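Local coordinates for protein thiosulfate sulfurtransferase YnjE (Escherichia coli, PDB 2WLR) that catalyses the transfer of sulfur from thiosulfate to cyanide, yielding thiocyanate and sulfite, and works in the periplasm, at residues A66-Q70 against H71-T75; D89-K92 against T93-K97. All blocks are in the same frame, centred on the assembly; numbering follows the deposited sequence.

Contact 1 (A66-Q70 against H71-T75)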
ATOM      1  N   ALA A  66      -0.071  11.498 -18.863  1.00 11.28           N
ATOM      2  CA  ALA A  66       0.913  10.548 -18.360  1.00 11.20           C
ATOM      3  C   ALA A  66       0.279   9.184 -18.052  1.00 12.68           C
ATOM      4  O   ALA A  66       0.816   8.127 -18.382  1.00 13.20           O
ATOM      5  CB  ALA A  66       1.614  11.120 -17.160  1.00 12.54           C
ATOM      6  N   TRP A  67      -0.890   9.214 -17.430  1.00 11.70           N
ATOM      7  CA  TRP A  67      -1.574   7.983 -17.068  1.00 10.72           C
ATOM      8  C   TRP A  67      -1.998   7.227 -18.315  1.00 11.71           C
ATOM      9  O   TRP A  67      -1.837   6.006 -18.430  1.00 10.82           O
ATOM     10  CB  TRP A  67      -2.790   8.345 -16.201  1.00  9.76           C
ATOM     11  CG  TRP A  67      -3.556   7.176 -15.670  1.00  8.43           C
ATOM     12  CD1 TRP A  67      -3.398   6.601 -14.437  1.00 10.72           C
ATOM     13  CD2 TRP A  67      -4.618   6.499 -16.311  1.00  8.56           C
ATOM     14  NE1 TRP A  67      -4.280   5.559 -14.311  1.00  9.34           N
ATOM     15  CE2 TRP A  67      -5.055   5.481 -15.425  1.00  8.98           C
ATOM     16  CE3 TRP A  67      -5.248   6.616 -17.554  1.00  9.52           C
ATOM     17  CZ2 TRP A  67      -6.060   4.575 -15.760  1.00 10.46           C
ATOM     18  CZ3 TRP A  67      -6.270   5.735 -17.881  1.00 11.42           C
ATOM     19  CH2 TRP A  67      -6.671   4.714 -16.967  1.00 10.43           C
ATOM     20  N   ILE A  68      -2.537   7.935 -19.289  1.00 11.39           N
ATOM     21  CA  ILE A  68      -2.928   7.319 -20.552  1.00 12.48           C
ATOM     22  C   ILE A  68      -1.713   6.647 -21.210  1.00 13.72           C
ATOM     23  O   ILE A  68      -1.802   5.481 -21.606  1.00 15.66           O
ATOM     24  CB  ILE A  68      -3.595   8.357 -21.480  1.00 12.77           C
ATOM     25  CG1 ILE A  68      -4.980   8.770 -20.914  1.00 13.12           C
ATOM     26  CG2 ILE A  68      -3.730   7.812 -22.915  1.00 14.18           C
ATOM     27  CD1 ILE A  68      -5.595   9.991 -21.595  1.00 12.95           C
ATOM     28  N   LYS A  69      -0.581   7.355 -21.248  1.00 15.09           N
ATOM     29  CA  LYS A  69       0.661   6.817 -21.837  1.00 16.90           C
ATOM     30  C   LYS A  69       1.222   5.619 -21.079  1.00 17.44           C
ATOM     31  O   LYS A  69       1.708   4.643 -21.692  1.00 17.59           O
ATOM     32  CB  LYS A  69       1.722   7.913 -21.834  1.00 18.07           C
ATOM     33  CG  LYS A  69       1.615   8.836 -22.987  1.00 22.05           C
ATOM     34  CD  LYS A  69       2.753   8.611 -23.953  1.00 27.43           C
ATOM     35  CE  LYS A  69       4.024   9.235 -23.416  1.00 29.11           C
ATOM     36  NZ  LYS A  69       5.251   8.685 -24.047  1.00 33.75           N
ATOM     37  N   GLN A  70       1.220   5.722 -19.766  1.00 16.74           N
ATOM     38  CA  GLN A  70       1.771   4.675 -18.884  1.00 17.47           C
ATOM     39  C   GLN A  70       0.986   3.365 -19.032  1.00 17.68           C
ATOM     40  O   GLN A  70       1.538   2.296 -18.779  1.00 18.10           O
ATOM     41  CB  GLN A  70       1.764   5.122 -17.424  1.00 18.11           C
ATOM     42  CG  GLN A  70       2.880   6.077 -17.037  1.00 20.59           C
ATOM     43  CD  GLN A  70       2.564   6.936 -15.844  1.00 23.38           C
ATOM     44  OE1 GLN A  70       1.646   6.640 -15.058  1.00 26.22           O
ATOM     45  NE2 GLN A  70       3.337   8.021 -15.683  1.00 26.31           N
ATOM     46  N   HIS A  71      -0.286   3.458 -19.424  1.00 16.38           N
ATOM     47  CA  HIS A  71      -1.155   2.284 -19.565  1.00 16.64           C
ATOM     48  C   HIS A  71      -1.373   1.856 -21.011  1.00 18.21           C
ATOM     49  O   HIS A  71      -2.240   1.048 -21.286  1.00 16.54           O
ATOM     50  CB  HIS A  71      -2.493   2.537 -18.867  1.00 15.85           C
ATOM     51  CG  HIS A  71      -2.356   2.788 -17.401  1.00 15.13           C
ATOM     52  ND1 HIS A  71      -2.354   1.780 -16.461  1.00 16.52           N
ATOM     53  CD2 HIS A  71      -2.164   3.934 -16.715  1.00 10.88           C
ATOM     54  CE1 HIS A  71      -2.188   2.313 -15.263  1.00 11.55           C
ATOM     55  NE2 HIS A  71      -2.056   3.614 -15.391  1.00 16.54           N
ATOM     56  N   ASN A  72      -0.595   2.412 -21.938  1.00 20.23           N
ATOM     57  CA  ASN A  72      -0.627   1.939 -23.335  1.00 22.41           C
ATOM     58  C   ASN A  72      -2.032   1.995 -23.965  1.00 23.74           C
ATOM     59  O   ASN A  72      -2.467   1.097 -24.720  1.00 24.36           O
ATOM     60  CB  ASN A  72      -0.047   0.521 -23.419  1.00 23.16           C
ATOM     61  CG  ASN A  72       1.321   0.406 -22.747  1.00 24.60           C
ATOM     62  OD1 ASN A  72       2.258   1.141 -23.076  1.00 27.27           O
ATOM     63  ND2 ASN A  72       1.443  -0.527 -21.804  1.00 24.71           N
ATOM     64  N   LEU A  73      -2.727   3.092 -23.709  1.00 23.90           N
ATOM     65  CA  LEU A  73      -4.009   3.315 -24.339  1.00 24.34           C
ATOM     66  C   LEU A  73      -3.797   3.974 -25.694  1.00 25.85           C
ATOM     67  O   LEU A  73      -3.373   5.125 -25.774  1.00 26.70           O
ATOM     68  CB  LEU A  73      -4.880   4.194 -23.443  1.00 23.79           C
ATOM     69  CG  LEU A  73      -5.448   3.421 -22.250  1.00 23.07           C
ATOM     70  CD1 LEU A  73      -5.814   4.365 -21.127  1.00 21.27           C
ATOM     71  CD2 LEU A  73      -6.670   2.611 -22.686  1.00 23.71           C
ATOM     72  N   LYS A  74      -4.081   3.240 -26.762  1.00 27.13           N
ATOM     73  CA  LYS A  74      -3.865   3.815 -28.082  1.00 28.42           C
ATOM     74  C   LYS A  74      -5.005   4.767 -28.425  1.00 27.93           C
ATOM     75  O   LYS A  74      -6.162   4.469 -28.126  1.00 28.13           O
ATOM     76  CB  LYS A  74      -3.718   2.712 -29.123  1.00 28.86           C
ATOM     77  CG  LYS A  74      -2.487   1.853 -28.876  1.00 32.16           C
ATOM     78  CD  LYS A  74      -2.844   0.480 -28.328  1.00 35.26           C
ATOM     79  CE  LYS A  74      -3.203  -0.482 -29.454  1.00 37.27           C
ATOM     80  NZ  LYS A  74      -4.549  -0.221 -30.084  1.00 39.92           N
ATOM     81  N   THR A  75      -4.672   5.909 -29.044  1.00 27.16           N
ATOM     82  CA  THR A  75      -5.647   6.972 -29.339  1.00 26.61           C
ATOM     83  C   THR A  75      -7.014   6.443 -29.772  1.00 25.48           C
ATOM     84  O   THR A  75      -8.050   6.858 -29.231  1.00 24.27           O
ATOM     85  CB  THR A  75      -5.111   7.930 -30.449  1.00 27.04           C
ATOM     86  OG1 THR A  75      -3.901   8.563 -30.002  1.00 28.99           O
ATOM     87  CG2 THR A  75      -6.128   8.996 -30.801  1.00 26.61           C
TER
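The imidazole of H71 overlaps one face of the W67 indole at the end of helix 61-70, where a Schellman motif turns the chain out of the helix. The two rings meet obliquely: the centroids of the H71 ring and the five-membered ring of W67 are 4.0 Å apart, and the planes are inclined at 40°. H71 NE2 lies over the indole face, 3.4 Å from W67 CD1. A chi1 of -176° sets W67 CG beside its own carbonyl carbon, which brings one indole face against the imidazole, and the far end of the indole meets L73, CZ3 to CD1 at 3.6 Å. L49 and L51 line the same indole. Replacing W67 with an alanine would probably strip the H71 ring of the indole on one side, leaving it freer to turn, and open a gap beside L73 CD1.

The evidence for the motif is the pair of closing bonds. N72 N reaches K69 O at 3.2 Å, standing well above the carbonyl plane, and L73 N reaches back five residues to I68 O at 3.3 Å, a weak bond but almost straight. N72 makes the reversal possible by taking a positive phi of 57°. The apolar contact expected across such a cap is present too: I68 CG2 packs against L73 CB at 3.8 Å.

Contact 2 (D89-K92 against T93-K97)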
ATOM      1  N   ASP A  89     -19.753   9.144 -16.805  1.00 11.72           N
ATOM      2  CA  ASP A  89     -19.859  10.373 -17.602  1.00 12.27           C
ATOM      3  C   ASP A  89     -18.672  11.310 -17.351  1.00 12.41           C
ATOM      4  O   ASP A  89     -18.124  11.909 -18.287  1.00 12.08           O
ATOM      5  CB  ASP A  89     -21.170  11.095 -17.262  1.00 12.92           C
ATOM      6  CG  ASP A  89     -21.382  12.343 -18.097  1.00 17.21           C
ATOM      7  OD1 ASP A  89     -21.726  12.194 -19.281  1.00 22.31           O
ATOM      8  OD2 ASP A  89     -21.181  13.443 -17.555  1.00 22.45           O
ATOM      9  N   ALA A  90     -18.281  11.455 -16.094  1.00 11.41           N
ATOM     10  CA  ALA A  90     -17.174  12.340 -15.716  1.00 11.73           C
ATOM     11  C   ALA A  90     -15.871  11.885 -16.361  1.00 11.36           C
ATOM     12  O   ALA A  90     -15.096  12.667 -16.928  1.00 11.37           O
ATOM     13  CB  ALA A  90     -17.012  12.367 -14.207  1.00 12.79           C
ATOM     14  N   VAL A  91     -15.591  10.593 -16.252  1.00 10.49           N
ATOM     15  CA  VAL A  91     -14.400  10.014 -16.866  1.00 10.29           C
ATOM     16  C   VAL A  91     -14.458  10.118 -18.398  1.00 10.76           C
ATOM     17  O   VAL A  91     -13.469  10.470 -19.028  1.00 10.55           O
ATOM     18  CB  VAL A  91     -14.184   8.547 -16.384  1.00  9.64           C
ATOM     19  CG1 VAL A  91     -13.088   7.868 -17.178  1.00  9.92           C
ATOM     20  CG2 VAL A  91     -13.892   8.558 -14.883  1.00 10.38           C
ATOM     21  N   LYS A  92     -15.621   9.818 -18.984  1.00 11.59           N
ATOM     22  CA  LYS A  92     -15.789   9.922 -20.442  1.00 11.74           C
ATOM     23  C   LYS A  92     -15.367  11.322 -20.907  1.00 11.95           C
ATOM     24  O   LYS A  92     -14.625  11.467 -21.868  1.00 13.14           O
ATOM     25  CB  LYS A  92     -17.230   9.656 -20.849  1.00 13.23           C
ATOM     26  CG  LYS A  92     -17.517   9.902 -22.327  1.00 14.57           C
ATOM     27  CD  LYS A  92     -18.976  10.281 -22.585  1.00 18.15           C
ATOM     28  CE  LYS A  92     -19.256  11.726 -22.137  1.00 21.06           C
ATOM     29  NZ  LYS A  92     -20.655  12.157 -22.421  1.00 23.70           N
ATOM     30  N   THR A  93     -15.801  12.329 -20.178  1.00 12.94           N
ATOM     31  CA  THR A  93     -15.593  13.715 -20.602  1.00 13.81           C
ATOM     32  C   THR A  93     -14.112  14.066 -20.556  1.00 13.82           C
ATOM     33  O   THR A  93     -13.579  14.633 -21.518  1.00 14.04           O
ATOM     34  CB  THR A  93     -16.451  14.639 -19.751  1.00 14.70           C
ATOM     35  OG1 THR A  93     -17.829  14.316 -19.980  1.00 17.76           O
ATOM     36  CG2 THR A  93     -16.227  16.107 -20.108  1.00 17.19           C
ATOM     37  N   ARG A  94     -13.414  13.694 -19.484  1.00 12.19           N
ATOM     38  CA  ARG A  94     -11.980  13.911 -19.385  1.00 12.16           C
ATOM     39  C   ARG A  94     -11.207  13.130 -20.449  1.00 11.30           C
ATOM     40  O   ARG A  94     -10.239  13.643 -21.029  1.00 12.87           O
ATOM     41  CB  ARG A  94     -11.427  13.610 -17.979  1.00 11.66           C
ATOM     42  CG  ARG A  94     -11.711  14.699 -16.932  1.00 13.73           C
ATOM     43  CD  ARG A  94     -10.964  16.008 -17.172  1.00 12.40           C
ATOM     44  NE  ARG A  94      -9.529  15.864 -17.088  1.00 11.95           N
ATOM     45  CZ  ARG A  94      -8.800  15.875 -15.979  1.00  9.98           C
ATOM     46  NH1 ARG A  94      -9.355  15.985 -14.783  1.00 11.85           N
ATOM     47  NH2 ARG A  94      -7.485  15.761 -16.083  1.00 12.52           N
ATOM     48  N   LEU A  95     -11.624  11.890 -20.716  1.00 10.96           N
ATOM     49  CA  LEU A  95     -10.890  11.104 -21.707  1.00 11.02           C
ATOM     50  C   LEU A  95     -11.099  11.651 -23.113  1.00 11.12           C
ATOM     51  O   LEU A  95     -10.189  11.586 -23.941  1.00 11.97           O
ATOM     52  CB  LEU A  95     -11.273   9.621 -21.621  1.00 10.35           C
ATOM     53  CG  LEU A  95     -10.802   8.924 -20.355  1.00 10.74           C
ATOM     54  CD1 LEU A  95     -11.346   7.517 -20.403  1.00 11.49           C
ATOM     55  CD2 LEU A  95      -9.314   8.885 -20.175  1.00 11.91           C
ATOM     56  N   GLN A  96     -12.298  12.130 -23.408  1.00 12.09           N
ATOM     57  CA  GLN A  96     -12.557  12.789 -24.704  1.00 13.91           C
ATOM     58  C   GLN A  96     -11.651  14.002 -24.887  1.00 14.47           C
ATOM     59  O   GLN A  96     -11.014  14.149 -25.926  1.00 14.50           O
ATOM     60  CB  GLN A  96     -14.020  13.228 -24.816  1.00 13.99           C
ATOM     61  CG  GLN A  96     -15.005  12.082 -24.992  1.00 16.38           C
ATOM     62  CD  GLN A  96     -16.457  12.530 -24.918  1.00 18.51           C
ATOM     63  OE1 GLN A  96     -16.777  13.592 -24.378  1.00 21.68           O
ATOM     64  NE2 GLN A  96     -17.345  11.704 -25.432  1.00 21.31           N
ATOM     65  N   LYS A  97     -11.558  14.832 -23.862  1.00 15.38           N
ATOM     66  CA  LYS A  97     -10.715  16.031 -23.922  1.00 16.41           C
ATOM     67  C   LYS A  97      -9.231  15.658 -23.991  1.00 16.55           C
ATOM     68  O   LYS A  97      -8.423  16.430 -24.522  1.00 17.89           O
ATOM     69  CB  LYS A  97     -11.023  16.951 -22.749  1.00 16.75           C
ATOM     70  CG  LYS A  97     -12.376  17.625 -22.864  1.00 19.53           C
ATOM     71  CD  LYS A  97     -12.832  18.187 -21.526  1.00 22.29           C
ATOM     72  CE  LYS A  97     -14.257  18.731 -21.548  1.00 24.83           C
ATOM     73  NZ  LYS A  97     -14.668  19.251 -20.193  1.00 26.08           N
TER
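T93 grips the carbonyl of D89 twice, and the polar evidence begins there. Its backbone N and its OG1 each donate to D89 O at 3.0 Å, approaching from opposite faces of the carbonyl plane. The hydroxyl can bend back one helical turn because OG1 stands beside T93's own backbone N, chi1 -63°. The three succeeding bonds, R94 N to A90 O, L95 N to V91 O and Q96 N to K92 O, repeat the i to i-4 spacing of an alpha-helix.

The charged pair lies inside residues 89-92: K92 NZ and D89 OD1 are 3.3 Å apart, a salt bridge whose hydrogen bond is weak. A bend at chi3 (74°) turns the lysine's end toward D89. The same NZ also donates to the backbone O of A4, which Q96 NE2 grips as well, so both side chains hold the N-terminal stretch of the chain.

The K92 methylenes cross the Q96 amide in van der Waals contact, K92 CD lying 3.6 Å from Q96 NE2. The apolar contact is made by V91 and L95, which, one turn apart, run alongside each other in the same direction, V91 CG1 3.7 Å from L95 CD1. V91 rests on L81 and L95 on I103, residues of the flanking strands. This is the helix of a beta-alpha-beta unit, strand 79-82, helix 85-97 and strand 103-105, packed on the parallel sheet of the first rhodanese domain.

Overall arrangement
Following the chain from its N terminus, contact 1 comes first, ending helix 61-70 and sending residues 71-75 toward strand 79-82. The chain passes through that strand and enters helix 85-97, whose later turns make contact 2. The two are in series, neither nested nor crossed, and each joins adjacent segments, so neither closes a long loop. Their centres are about 14 Å apart, yet they meet directly: I68 CD1 of contact 1 lies 4.1 Å from L95 CD2 of contact 2. L51 supplies a second link, touching W67 as well as V91 and L95. Together these contacts tie two successive helices to each other and to the four-stranded parallel sheet.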